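Side-chain contacts in gamma-glutamyl-gamma-aminobutyraldehyde dehydrogenase (PDB 4LIH), which probably oxidises aldehydes to carboxylic acids with NAD(P)+ as a member of the aldehyde dehydrogenase family: residues Leu190-Ser195 and Lys492-Lys497; Ala300-Met305 and Pro391-Val396; Glu327-Ala332 and Leu412-Phe417. All coordinates share one frame; numbering follows the deposited sequence.

Contact 1: residues Leu190-Ser195 and Lys492-Lys497; sequences LAAGNS and KYTELK
N194 and Y493 meet just beyond a Schellman motif, where helix 178-191 runs out against the start of strand 494-502, the last strand of the chain. G193 closes the helix: its positive phi suits glycine, because a side chain there would be jammed against the preceding carbonyl oxygen, and G193 N turns back to L190 O at 3.0 Å. The chain is thus redirected so that N194 faces the backbone of Y493. This is the buried, tightly fitted half. N194 ND2 donates to Y493 O over 2.9 Å, with an N-H...O angle of 151° and the acceptor close to the amide plane. The second use of ND2, to A189 O, and the bond from G167 N to OD1 fix the amide's rotation, so a short side chain with both donor and acceptor is well suited to tying helix end to strand. ND2 also lies 3.5 Å from Y493 CB. The tyrosine ring turns off from there into a mostly apolar setting of P188, A189, V169 and A248, with K185 and C246 also in contact, its plane 62° from that of the amide; K492 CB covers one of its faces. The side chain of Y493 comes within about 8 Å of that of E274, the predicted active-site residue. Further along the strand, buried E495 is bound by R270 and by R483 of the second subunit.

The other half, made by A192 and T494, is looser and partly exposed. The two branches of T494 have different partners: OG1, set between backbone N and carbonyl carbon (chi1 58°), bonds to R163 NH1 and L490 O, while CG2 lies 4.0 Å from the small methyl A192 CB.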
ATOM      1  N   LEU A 190       8.359  -8.167  18.876  1.00  8.30           N
ATOM      2  CA  LEU A 190       7.304  -8.621  19.799  1.00  8.42           C
ATOM      3  C   LEU A 190       5.945  -8.264  19.247  1.00  8.39           C
ATOM      4  O   LEU A 190       5.005  -8.988  19.422  1.00  8.57           O
ATOM      5  CB  LEU A 190       7.457  -8.007  21.186  1.00  8.45           C
ATOM      6  CG  LEU A 190       8.608  -8.598  21.986  1.00  8.49           C
ATOM      7  CD1 LEU A 190       8.899  -7.700  23.164  1.00  8.52           C
ATOM      8  CD2 LEU A 190       8.330 -10.056  22.414  1.00  8.58           C
ATOM      9  N   ALA A 191       5.855  -7.133  18.559  1.00  8.37           N
ATOM     10  CA  ALA A 191       4.557  -6.713  18.043  1.00  8.32           C
ATOM     11  C   ALA A 191       4.067  -7.761  17.064  1.00  8.25           C
ATOM     12  O   ALA A 191       2.875  -8.062  17.010  1.00  8.23           O
ATOM     13  CB  ALA A 191       4.702  -5.360  17.396  1.00  8.23           C
ATOM     14  N   ALA A 192       5.006  -8.314  16.275  1.00  8.23           N
ATOM     15  CA  ALA A 192       4.691  -9.339  15.274  1.00  8.23           C
ATOM     16  C   ALA A 192       4.259 -10.703  15.912  1.00  8.32           C
ATOM     17  O   ALA A 192       3.648 -11.569  15.274  1.00  8.36           O
ATOM     18  CB  ALA A 192       5.877  -9.484  14.343  1.00  8.25           C
ATOM     19  N   GLY A 193       4.516 -10.895  17.207  1.00  8.40           N
ATOM     20  CA  GLY A 193       4.107 -12.175  17.833  1.00  8.49           C
ATOM     21  C   GLY A 193       5.283 -13.082  18.150  1.00  8.53           C
ATOM     22  O   GLY A 193       5.120 -14.114  18.809  1.00  8.78           O
ATOM     23  N   ASN A 194       6.486 -12.672  17.783  1.00  8.58           N
ATOM     24  CA  ASN A 194       7.676 -13.450  18.161  1.00  8.67           C
ATOM     25  C   ASN A 194       8.017 -13.502  19.654  1.00  8.82           C
ATOM     26  O   ASN A 194       7.636 -12.629  20.443  1.00  8.66           O
ATOM     27  CB  ASN A 194       8.881 -12.970  17.390  1.00  8.62           C
ATOM     28  CG  ASN A 194       8.645 -12.950  15.916  1.00  8.56           C
ATOM     29  OD1 ASN A 194       8.627 -13.996  15.263  1.00  8.68           O
ATOM     30  ND2 ASN A 194       8.487 -11.750  15.358  1.00  8.60           N
ATOM     31  N   SER A 195       8.710 -14.580  20.033  1.00  9.00           N
ATOM     32  CA  SER A 195       9.459 -14.647  21.278  1.00  9.28           C
ATOM     33  C   SER A 195      10.855 -14.100  21.049  1.00  9.24           C
ATOM     34  O   SER A 195      11.458 -14.288  19.956  1.00  9.22           O
ATOM     35  CB  SER A 195       9.518 -16.072  21.774  1.00  9.48           C
ATOM     36  OG  SER A 195       8.237 -16.471  22.108  1.00  9.66           O
ATOM     37  N   LYS A 492      11.868  -8.181   8.923  1.00 11.39           N
ATOM     38  CA  LYS A 492      12.982  -8.939   9.491  1.00 10.92           C
ATOM     39  C   LYS A 492      12.530 -10.046  10.429  1.00 10.30           C
ATOM     40  O   LYS A 492      13.306 -10.953  10.713  1.00 10.50           O
ATOM     41  CB  LYS A 492      13.932  -7.999  10.236  1.00 11.10           C
ATOM     42  CG  LYS A 492      14.410  -6.836   9.398  1.00 11.29           C
ATOM     43  CD  LYS A 492      15.575  -6.127  10.031  1.00 11.61           C
ATOM     44  CE  LYS A 492      15.303  -5.735  11.484  1.00 11.56           C
ATOM     45  NZ  LYS A 492      14.052  -4.966  11.613  1.00 11.61           N
ATOM     46  N   TYR A 493      11.272  -9.979  10.879  1.00  9.56           N
ATOM     47  CA  TYR A 493      10.757 -10.801  11.995  1.00  9.04           C
ATOM     48  C   TYR A 493       9.506 -11.586  11.594  1.00  8.89           C
ATOM     49  O   TYR A 493       8.823 -12.182  12.488  1.00  8.79           O
ATOM     50  CB  TYR A 493      10.420  -9.864  13.159  1.00  8.80           C
ATOM     51  CG  TYR A 493      11.594  -9.026  13.634  1.00  8.59           C
ATOM     52  CD1 TYR A 493      12.789  -9.627  14.037  1.00  8.46           C
ATOM     53  CD2 TYR A 493      11.520  -7.646  13.661  1.00  8.36           C
ATOM     54  CE1 TYR A 493      13.866  -8.869  14.464  1.00  8.40           C
ATOM     55  CE2 TYR A 493      12.606  -6.885  14.031  1.00  8.32           C
ATOM     56  CZ  TYR A 493      13.769  -7.492  14.458  1.00  8.28           C
ATOM     57  OH  TYR A 493      14.839  -6.752  14.855  1.00  8.23           O
ATOM     58  N   THR A 494       9.163 -11.524  10.288  1.00  8.64           N
ATOM     59  CA  THR A 494       8.025 -12.229   9.708  1.00  8.61           C
ATOM     60  C   THR A 494       8.444 -12.970   8.440  1.00  8.45           C
ATOM     61  O   THR A 494       9.468 -12.647   7.837  1.00  8.64           O
ATOM     62  CB  THR A 494       6.851 -11.269   9.344  1.00  8.59           C
ATOM     63  OG1 THR A 494       7.304 -10.284   8.426  1.00  8.57           O
ATOM     64  CG2 THR A 494       6.358 -10.538  10.555  1.00  8.70           C
ATOM     65  N   GLU A 495       7.625 -13.943   8.041  1.00  8.37           N
ATOM     66  CA  GLU A 495       7.676 -14.566   6.738  1.00  8.26           C
ATOM     67  C   GLU A 495       6.402 -14.259   5.971  1.00  8.05           C
ATOM     68  O   GLU A 495       5.317 -14.157   6.547  1.00  7.84           O
ATOM     69  CB  GLU A 495       7.793 -16.071   6.848  1.00  8.58           C
ATOM     70  CG  GLU A 495       8.977 -16.535   7.667  1.00  8.82           C
ATOM     71  CD  GLU A 495      10.275 -16.516   6.885  1.00  9.09           C
ATOM     72  OE1 GLU A 495      11.309 -16.853   7.522  1.00  9.45           O
ATOM     73  OE2 GLU A 495      10.290 -16.206   5.644  1.00  9.12           O
ATOM     74  N   LEU A 496       6.563 -14.153   4.662  1.00  7.84           N
ATOM     75  CA  LEU A 496       5.448 -14.151   3.742  1.00  7.85           C
ATOM     76  C   LEU A 496       4.977 -15.544   3.443  1.00  7.94           C
ATOM     77  O   LEU A 496       5.766 -16.510   3.287  1.00  7.88           O
ATOM     78  CB  LEU A 496       5.824 -13.473   2.394  1.00  7.82           C
ATOM     79  CG  LEU A 496       6.100 -11.954   2.494  1.00  7.77           C
ATOM     80  CD1 LEU A 496       7.043 -11.463   1.394  1.00  7.81           C
ATOM     81  CD2 LEU A 496       4.811 -11.187   2.373  1.00  7.80           C
ATOM     82  N   LYS A 497       3.671 -15.617   3.300  1.00  8.00           N
ATOM     83  CA  LYS A 497       2.995 -16.817   2.880  1.00  8.08           C
ATOM     84  C   LYS A 497       1.984 -16.455   1.786  1.00  8.07           C
ATOM     85  O   LYS A 497       1.185 -15.570   1.992  1.00  8.06           O
ATOM     86  CB  LYS A 497       2.281 -17.485   4.075  1.00  8.10           C
ATOM     87  CG  LYS A 497       1.445 -18.717   3.647  1.00  8.17           C
ATOM     88  CD  LYS A 497       0.749 -19.344   4.871  1.00  8.23           C
ATOM     89  CE  LYS A 497       1.684 -20.150   5.777  1.00  8.28           C
ATOM     90  NZ  LYS A 497       0.911 -20.645   6.941  1.00  8.36           N
TER

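Contact 2: residues Ala300-Met305 and Pro391-Val396; sequences AIFYNM and PTVFEV
The backbones of F302 and P391 approach with CA atoms 6.3 Å apart, where the last turn of helix 290-302 comes up against P391, just ahead of the run 392-395 of strand 388-395. F302 does nearly all the touching from its side, with CG anti to the carbonyl carbon (chi1 -56°), which swings the ring toward P391. P391 sets its CB almost squarely over the ring centre, 3.5 Å from the centroid of F302 and only 6° off the normal, a CH-pi contact. Proline suits this place, since its rigid ring offers a C-H to the pi cloud in a fixed direction. The opposite face is closed by the chain neighbour of the phenylalanine, I301, whose CG2 stands 3.4 Å above the plane, so that the ring is clamped between two aliphatic groups.

In aldehyde dehydrogenases this region belongs to the catalytic domain, an alpha/beta unit in which helices cover a mainly parallel sheet; helix 290-302 links the parallel neighbours 280-283 and 314-318, a beta-alpha-beta crossover. The edge of the ring meets the strand: V393 CG2 comes in near the ring plane, 3.9 Å from F302 CZ, and T392 O also lies there. T392 N approaches F302 CE1 obliquely at 3.7 Å. The beta-branched valine is at home in an extended strand, and its other methyl, CG1, packs on V414 of strand 411-417. The CB of T392 leaves the backbone away from the helix, and its OG1 bonds to E390 O.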
ATOM      1  N   ALA A 300      26.513  16.394  15.272  1.00 11.24           N
ATOM      2  CA  ALA A 300      26.486  15.172  14.494  1.00 10.93           C
ATOM      3  C   ALA A 300      27.624  14.247  14.886  1.00 10.57           C
ATOM      4  O   ALA A 300      27.574  13.088  14.603  1.00 10.61           O
ATOM      5  CB  ALA A 300      26.546  15.502  13.004  1.00 10.82           C
ATOM      6  N   ILE A 301      28.670  14.796  15.476  1.00 10.50           N
ATOM      7  CA  ILE A 301      29.891  14.060  15.797  1.00 10.23           C
ATOM      8  C   ILE A 301      30.207  14.041  17.264  1.00 10.31           C
ATOM      9  O   ILE A 301      30.970  13.218  17.697  1.00 10.24           O
ATOM     10  CB  ILE A 301      31.104  14.627  14.979  1.00 10.12           C
ATOM     11  CG1 ILE A 301      32.395  13.806  15.172  1.00 10.15           C
ATOM     12  CG2 ILE A 301      31.387  16.116  15.294  1.00 10.16           C
ATOM     13  CD1 ILE A 301      32.215  12.297  14.901  1.00 10.05           C
ATOM     14  N   PHE A 302      29.644  14.966  18.046  1.00 10.45           N
ATOM     15  CA  PHE A 302      29.971  15.034  19.458  1.00 10.44           C
ATOM     16  C   PHE A 302      28.838  14.560  20.356  1.00 10.60           C
ATOM     17  O   PHE A 302      29.112  14.184  21.490  1.00 10.66           O
ATOM     18  CB  PHE A 302      30.416  16.472  19.844  1.00 10.43           C
ATOM     19  CG  PHE A 302      31.570  17.000  19.022  1.00 10.37           C
ATOM     20  CD1 PHE A 302      32.624  16.201  18.671  1.00 10.29           C
ATOM     21  CD2 PHE A 302      31.593  18.320  18.625  1.00 10.33           C
ATOM     22  CE1 PHE A 302      33.679  16.686  17.908  1.00 10.30           C
ATOM     23  CE2 PHE A 302      32.624  18.796  17.875  1.00 10.43           C
ATOM     24  CZ  PHE A 302      33.684  17.974  17.526  1.00 10.35           C
ATOM     25  N   TYR A 303      27.599  14.558  19.861  1.00 10.89           N
ATOM     26  CA  TYR A 303      26.473  13.944  20.555  1.00 11.44           C
ATOM     27  C   TYR A 303      26.746  12.457  20.907  1.00 11.14           C
ATOM     28  O   TYR A 303      27.216  11.692  20.089  1.00 11.02           O
ATOM     29  CB  TYR A 303      25.153  14.040  19.755  1.00 11.85           C
ATOM     30  CG  TYR A 303      24.021  13.440  20.572  1.00 12.41           C
ATOM     31  CD1 TYR A 303      23.430  14.183  21.565  1.00 12.95           C
ATOM     32  CD2 TYR A 303      23.572  12.151  20.376  1.00 12.82           C
ATOM     33  CE1 TYR A 303      22.426  13.674  22.352  1.00 13.46           C
ATOM     34  CE2 TYR A 303      22.551  11.629  21.176  1.00 13.30           C
ATOM     35  CZ  TYR A 303      22.008  12.436  22.160  1.00 13.16           C
ATOM     36  OH  TYR A 303      21.031  12.065  23.008  1.00 14.38           O
ATOM     37  N   ASN A 304      26.433  12.070  22.133  1.00 10.96           N
ATOM     38  CA  ASN A 304      26.772  10.733  22.637  1.00 10.48           C
ATOM     39  C   ASN A 304      28.236  10.379  22.493  1.00 10.47           C
ATOM     40  O   ASN A 304      28.615   9.253  22.223  1.00 10.17           O
ATOM     41  CB  ASN A 304      25.918   9.680  21.936  1.00 10.38           C
ATOM     42  CG  ASN A 304      25.647   8.504  22.806  1.00 10.17           C
ATOM     43  OD1 ASN A 304      25.199   8.663  23.919  1.00 10.25           O
ATOM     44  ND2 ASN A 304      25.937   7.311  22.312  1.00 10.19           N
ATOM     45  N   MET A 305      29.082  11.382  22.642  1.00 10.61           N
ATOM     46  CA  MET A 305      30.523  11.184  22.551  1.00 10.68           C
ATOM     47  C   MET A 305      31.044  10.639  21.207  1.00 10.49           C
ATOM     48  O   MET A 305      32.062   9.966  21.180  1.00 10.42           O
ATOM     49  CB  MET A 305      30.977  10.239  23.677  1.00 10.63           C
ATOM     50  CG  MET A 305      30.666  10.741  25.089  1.00 10.88           C
ATOM     51  SD  MET A 305      28.917  10.742  25.659  1.00 10.95           S
ATOM     52  CE  MET A 305      28.663   9.039  26.140  1.00 10.97           C
ATOM     53  N   PRO A 391      36.134  17.120  22.602  1.00 12.30           N
ATOM     54  CA  PRO A 391      35.685  17.097  21.193  1.00 12.06           C
ATOM     55  C   PRO A 391      36.789  17.617  20.280  1.00 11.89           C
ATOM     56  O   PRO A 391      37.344  18.697  20.524  1.00 11.91           O
ATOM     57  CB  PRO A 391      34.476  18.023  21.197  1.00 12.15           C
ATOM     58  CG  PRO A 391      34.774  18.990  22.299  1.00 12.46           C
ATOM     59  CD  PRO A 391      35.501  18.211  23.357  1.00 12.51           C
ATOM     60  N   THR A 392      37.118  16.833  19.248  1.00 11.33           N
ATOM     61  CA  THR A 392      38.348  17.022  18.484  1.00 11.09           C
ATOM     62  C   THR A 392      38.049  17.162  17.002  1.00 10.76           C
ATOM     63  O   THR A 392      37.286  16.375  16.456  1.00 10.70           O
ATOM     64  CB  THR A 392      39.266  15.822  18.716  1.00 11.04           C
ATOM     65  OG1 THR A 392      39.602  15.747  20.124  1.00 11.23           O
ATOM     66  CG2 THR A 392      40.525  15.900  17.911  1.00 11.12           C
ATOM     67  N   VAL A 393      38.664  18.152  16.361  1.00 10.61           N
ATOM     68  CA  VAL A 393      38.474  18.385  14.942  1.00 10.66           C
ATOM     69  C   VAL A 393      39.820  18.444  14.259  1.00 10.79           C
ATOM     70  O   VAL A 393      40.713  19.133  14.742  1.00 10.95           O
ATOM     71  CB  VAL A 393      37.730  19.723  14.700  1.00 10.62           C
ATOM     72  CG1 VAL A 393      37.502  19.973  13.228  1.00 10.61           C
ATOM     73  CG2 VAL A 393      36.399  19.747  15.437  1.00 10.47           C
ATOM     74  N   PHE A 394      39.956  17.704  13.157  1.00 11.04           N
ATOM     75  CA  PHE A 394      41.071  17.842  12.209  1.00 11.27           C
ATOM     76  C   PHE A 394      40.630  18.270  10.806  1.00 11.70           C
ATOM     77  O   PHE A 394      39.547  17.924  10.328  1.00 11.30           O
ATOM     78  CB  PHE A 394      41.764  16.510  12.006  1.00 11.12           C
ATOM     79  CG  PHE A 394      42.511  16.024  13.217  1.00 11.12           C
ATOM     80  CD1 PHE A 394      43.797  16.476  13.460  1.00 11.02           C
ATOM     81  CD2 PHE A 394      41.938  15.130  14.089  1.00 10.92           C
ATOM     82  CE1 PHE A 394      44.500  16.014  14.546  1.00 11.15           C
ATOM     83  CE2 PHE A 394      42.621  14.680  15.212  1.00 10.90           C
ATOM     84  CZ  PHE A 394      43.905  15.135  15.449  1.00 11.07           C
ATOM     85  N   GLU A 395      41.540  18.954  10.126  1.00 12.61           N
ATOM     86  CA  GLU A 395      41.385  19.227   8.689  1.00 13.67           C
ATOM     87  C   GLU A 395      42.268  18.210   7.977  1.00 13.29           C
ATOM     88  O   GLU A 395      43.454  18.135   8.256  1.00 13.27           O
ATOM     89  CB  GLU A 395      41.773  20.678   8.373  1.00 15.27           C
ATOM     90  CG  GLU A 395      41.457  21.039   6.941  1.00 17.49           C
ATOM     91  CD  GLU A 395      41.599  22.500   6.635  1.00 18.99           C
ATOM     92  OE1 GLU A 395      41.874  23.301   7.545  1.00 20.81           O
ATOM     93  OE2 GLU A 395      41.464  22.814   5.451  1.00 22.80           O
ATOM     94  N   VAL A 396      41.685  17.392   7.113  1.00 12.96           N
ATOM     95  CA  VAL A 396      42.431  16.286   6.466  1.00 13.13           C
ATOM     96  C   VAL A 396      42.044  16.181   5.023  1.00 13.24           C
ATOM     97  O   VAL A 396      41.003  16.729   4.578  1.00 13.72           O
ATOM     98  CB  VAL A 396      42.208  14.874   7.141  1.00 12.88           C
ATOM     99  CG1 VAL A 396      42.959  14.749   8.474  1.00 12.83           C
ATOM    100  CG2 VAL A 396      40.734  14.540   7.316  1.00 12.61           C
TER

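Contact 3: residues Glu327-Ala332 and Leu412-Phe417; sequences EKLVAA and LSVIVF
Neither faces nor edges of flat groups come into play where L329 meets L412 and V414; the contact is made by methyl groups alone, and the single ring of the two segments, F417, meets H318 instead, their planes at about 80°. L329 stretches out from helix 319-333 with CG anti to the backbone N (chi1 -174°), bringing CD2 to a pair of methyls, L412 CD2 and V414 CG2. L412 answers tip to tip, CD2 standing 3.8 Å from L329 CD2. V414, two residues further along strand 411-417 and so on the same side of it, brings CG2 to 4.0 Å from L329 CD2. The CA atoms of L329 and V414 are 10.2 Å apart, a separation that side chains of some length must bridge.

Such layering is that of the alpha/beta catalytic domain: helix 319-333 follows strand 314-318, which runs parallel to strand 411-417 beside it. Leucine suits the helix, being long enough to span the gap, and L412 supplies the same long reach from the strand side; V414, though shorter, has the CA nearest that of L329. L315, from strand 314-318, touches both leucines, and A297 of helix 290-302 packs on L329.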
ATOM      1  N   GLU A 327      35.463  28.298  11.781  1.00 15.23           N
ATOM      2  CA  GLU A 327      35.305  29.187  12.936  1.00 15.71           C
ATOM      3  C   GLU A 327      34.024  28.883  13.746  1.00 15.19           C
ATOM      4  O   GLU A 327      34.095  28.728  14.960  1.00 15.23           O
ATOM      5  CB  GLU A 327      35.361  30.665  12.533  1.00 16.31           C
ATOM      6  CG  GLU A 327      35.306  31.609  13.725  1.00 17.37           C
ATOM      7  CD  GLU A 327      35.277  33.088  13.338  1.00 18.68           C
ATOM      8  OE1 GLU A 327      34.833  33.429  12.219  1.00 19.44           O
ATOM      9  OE2 GLU A 327      35.612  33.922  14.210  1.00 18.97           O
ATOM     10  N   LYS A 328      32.877  28.768  13.077  1.00 15.03           N
ATOM     11  CA  LYS A 328      31.603  28.506  13.747  1.00 15.00           C
ATOM     12  C   LYS A 328      31.564  27.122  14.400  1.00 14.46           C
ATOM     13  O   LYS A 328      31.011  26.959  15.485  1.00 13.99           O
ATOM     14  CB  LYS A 328      30.433  28.683  12.758  1.00 15.78           C
ATOM     15  CG  LYS A 328      30.256  30.139  12.275  1.00 16.59           C
ATOM     16  CD  LYS A 328      29.277  30.209  11.112  1.00 17.24           C
ATOM     17  CE  LYS A 328      29.012  31.628  10.629  1.00 18.00           C
ATOM     18  NZ  LYS A 328      28.457  32.540  11.657  1.00 18.28           N
ATOM     19  N   LEU A 329      32.221  26.157  13.764  1.00 14.23           N
ATOM     20  CA  LEU A 329      32.354  24.783  14.253  1.00 14.36           C
ATOM     21  C   LEU A 329      33.146  24.718  15.558  1.00 14.47           C
ATOM     22  O   LEU A 329      32.748  24.055  16.546  1.00 14.68           O
ATOM     23  CB  LEU A 329      33.059  23.968  13.153  1.00 14.61           C
ATOM     24  CG  LEU A 329      33.225  22.491  13.279  1.00 14.98           C
ATOM     25  CD1 LEU A 329      31.861  21.783  13.336  1.00 14.67           C
ATOM     26  CD2 LEU A 329      34.030  22.013  12.072  1.00 15.13           C
ATOM     27  N   VAL A 330      34.286  25.391  15.564  1.00 14.44           N
ATOM     28  CA  VAL A 330      35.132  25.473  16.738  1.00 14.45           C
ATOM     29  C   VAL A 330      34.388  26.082  17.930  1.00 14.32           C
ATOM     30  O   VAL A 330      34.453  25.569  19.037  1.00 14.29           O
ATOM     31  CB  VAL A 330      36.419  26.258  16.432  1.00 14.66           C
ATOM     32  CG1 VAL A 330      37.206  26.575  17.698  1.00 14.76           C
ATOM     33  CG2 VAL A 330      37.276  25.468  15.458  1.00 14.52           C
ATOM     34  N   ALA A 331      33.670  27.155  17.677  1.00 14.44           N
ATOM     35  CA  ALA A 331      32.803  27.778  18.660  1.00 14.72           C
ATOM     36  C   ALA A 331      31.731  26.779  19.153  1.00 14.65           C
ATOM     37  O   ALA A 331      31.556  26.601  20.344  1.00 14.43           O
ATOM     38  CB  ALA A 331      32.143  28.981  18.047  1.00 14.59           C
ATOM     39  N   ALA A 332      31.050  26.115  18.218  1.00 14.73           N
ATOM     40  CA  ALA A 332      30.079  25.073  18.570  1.00 15.22           C
ATOM     41  C   ALA A 332      30.648  23.922  19.410  1.00 15.51           C
ATOM     42  O   ALA A 332      29.945  23.404  20.299  1.00 15.25           O
ATOM     43  CB  ALA A 332      29.451  24.504  17.326  1.00 15.36           C
ATOM     44  N   LEU A 412      36.249  14.494  14.449  1.00 10.53           N
ATOM     45  CA  LEU A 412      35.738  14.926  13.183  1.00 10.57           C
ATOM     46  C   LEU A 412      36.852  15.150  12.175  1.00 10.62           C
ATOM     47  O   LEU A 412      37.900  15.780  12.492  1.00 10.92           O
ATOM     48  CB  LEU A 412      34.985  16.244  13.355  1.00 10.60           C
ATOM     49  CG  LEU A 412      34.303  16.794  12.071  1.00 10.65           C
ATOM     50  CD1 LEU A 412      33.141  15.921  11.607  1.00 10.56           C
ATOM     51  CD2 LEU A 412      33.789  18.185  12.301  1.00 10.83           C
ATOM     52  N   SER A 413      36.604  14.689  10.946  1.00 10.56           N
ATOM     53  CA  SER A 413      37.473  14.908   9.791  1.00 10.56           C
ATOM     54  C   SER A 413      36.809  15.941   8.882  1.00 10.51           C
ATOM     55  O   SER A 413      35.742  15.683   8.300  1.00 10.40           O
ATOM     56  CB  SER A 413      37.706  13.595   9.017  1.00 10.61           C
ATOM     57  OG  SER A 413      38.540  12.713   9.737  1.00 10.73           O
ATOM     58  N   VAL A 414      37.426  17.119   8.787  1.00 10.49           N
ATOM     59  CA  VAL A 414      36.983  18.185   7.923  1.00 10.42           C
ATOM     60  C   VAL A 414      37.727  18.108   6.578  1.00 10.60           C
ATOM     61  O   VAL A 414      38.966  18.161   6.522  1.00 10.61           O
ATOM     62  CB  VAL A 414      37.214  19.581   8.549  1.00 10.48           C
ATOM     63  CG1 VAL A 414      36.762  20.665   7.594  1.00 10.49           C
ATOM     64  CG2 VAL A 414      36.453  19.721   9.851  1.00 10.43           C
ATOM     65  N   ILE A 415      36.950  18.020   5.497  1.00 10.75           N
ATOM     66  CA  ILE A 415      37.481  17.778   4.138  1.00 11.06           C
ATOM     67  C   ILE A 415      36.962  18.876   3.245  1.00 11.50           C
ATOM     68  O   ILE A 415      35.771  19.126   3.233  1.00 11.40           O
ATOM     69  CB  ILE A 415      37.019  16.397   3.580  1.00 10.89           C
ATOM     70  CG1 ILE A 415      37.563  15.287   4.480  1.00 10.83           C
ATOM     71  CG2 ILE A 415      37.417  16.247   2.094  1.00 11.06           C
ATOM     72  CD1 ILE A 415      36.945  13.910   4.316  1.00 10.74           C
ATOM     73  N   VAL A 416      37.855  19.540   2.514  1.00 12.28           N
ATOM     74  CA  VAL A 416      37.471  20.638   1.635  1.00 12.75           C
ATOM     75  C   VAL A 416      37.217  20.152   0.216  1.00 13.03           C
ATOM     76  O   VAL A 416      37.864  19.215  -0.228  1.00 13.22           O
ATOM     77  CB  VAL A 416      38.564  21.731   1.602  1.00 13.28           C
ATOM     78  CG1 VAL A 416      39.811  21.241   0.855  1.00 13.81           C
ATOM     79  CG2 VAL A 416      38.008  22.967   0.926  1.00 13.54           C
ATOM     80  N   PHE A 417      36.281  20.778  -0.491  1.00 13.10           N
ATOM     81  CA  PHE A 417      36.069  20.458  -1.876  1.00 13.77           C
ATOM     82  C   PHE A 417      35.750  21.706  -2.662  1.00 15.09           C
ATOM     83  O   PHE A 417      35.410  22.758  -2.086  1.00 15.17           O
ATOM     84  CB  PHE A 417      34.933  19.456  -2.036  1.00 13.16           C
ATOM     85  CG  PHE A 417      33.578  19.999  -1.667  1.00 12.70           C
ATOM     86  CD1 PHE A 417      32.743  20.557  -2.632  1.00 12.41           C
ATOM     87  CD2 PHE A 417      33.099  19.883  -0.355  1.00 12.42           C
ATOM     88  CE1 PHE A 417      31.486  21.011  -2.295  1.00 12.32           C
ATOM     89  CE2 PHE A 417      31.831  20.339  -0.014  1.00 12.18           C
ATOM     90  CZ  PHE A 417      31.033  20.909  -0.969  1.00 12.09           C
TER

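How the contacts relate
Contacts 2 and 3 are neighbours, their centres 9 Å apart, and share one sheet: strands 388-395 and 411-417 lie side by side, with probable hydrogen bonds from V414 N to F394 O and from V396 N to V414 O. Their segments interleave along the chain, so helices 290-302 and 319-333 are laid down before the two strands they meet. Contact 1 stands about 38 and 44 Å from these, centre to centre, on the opposite side of the chain's centre. It encloses both in sequence, joining the helix before strand 195-199 to the C-terminal strand, so that this last strand comes back to the seven-stranded sheet, separate from the sheet shared by contacts 2 and 3.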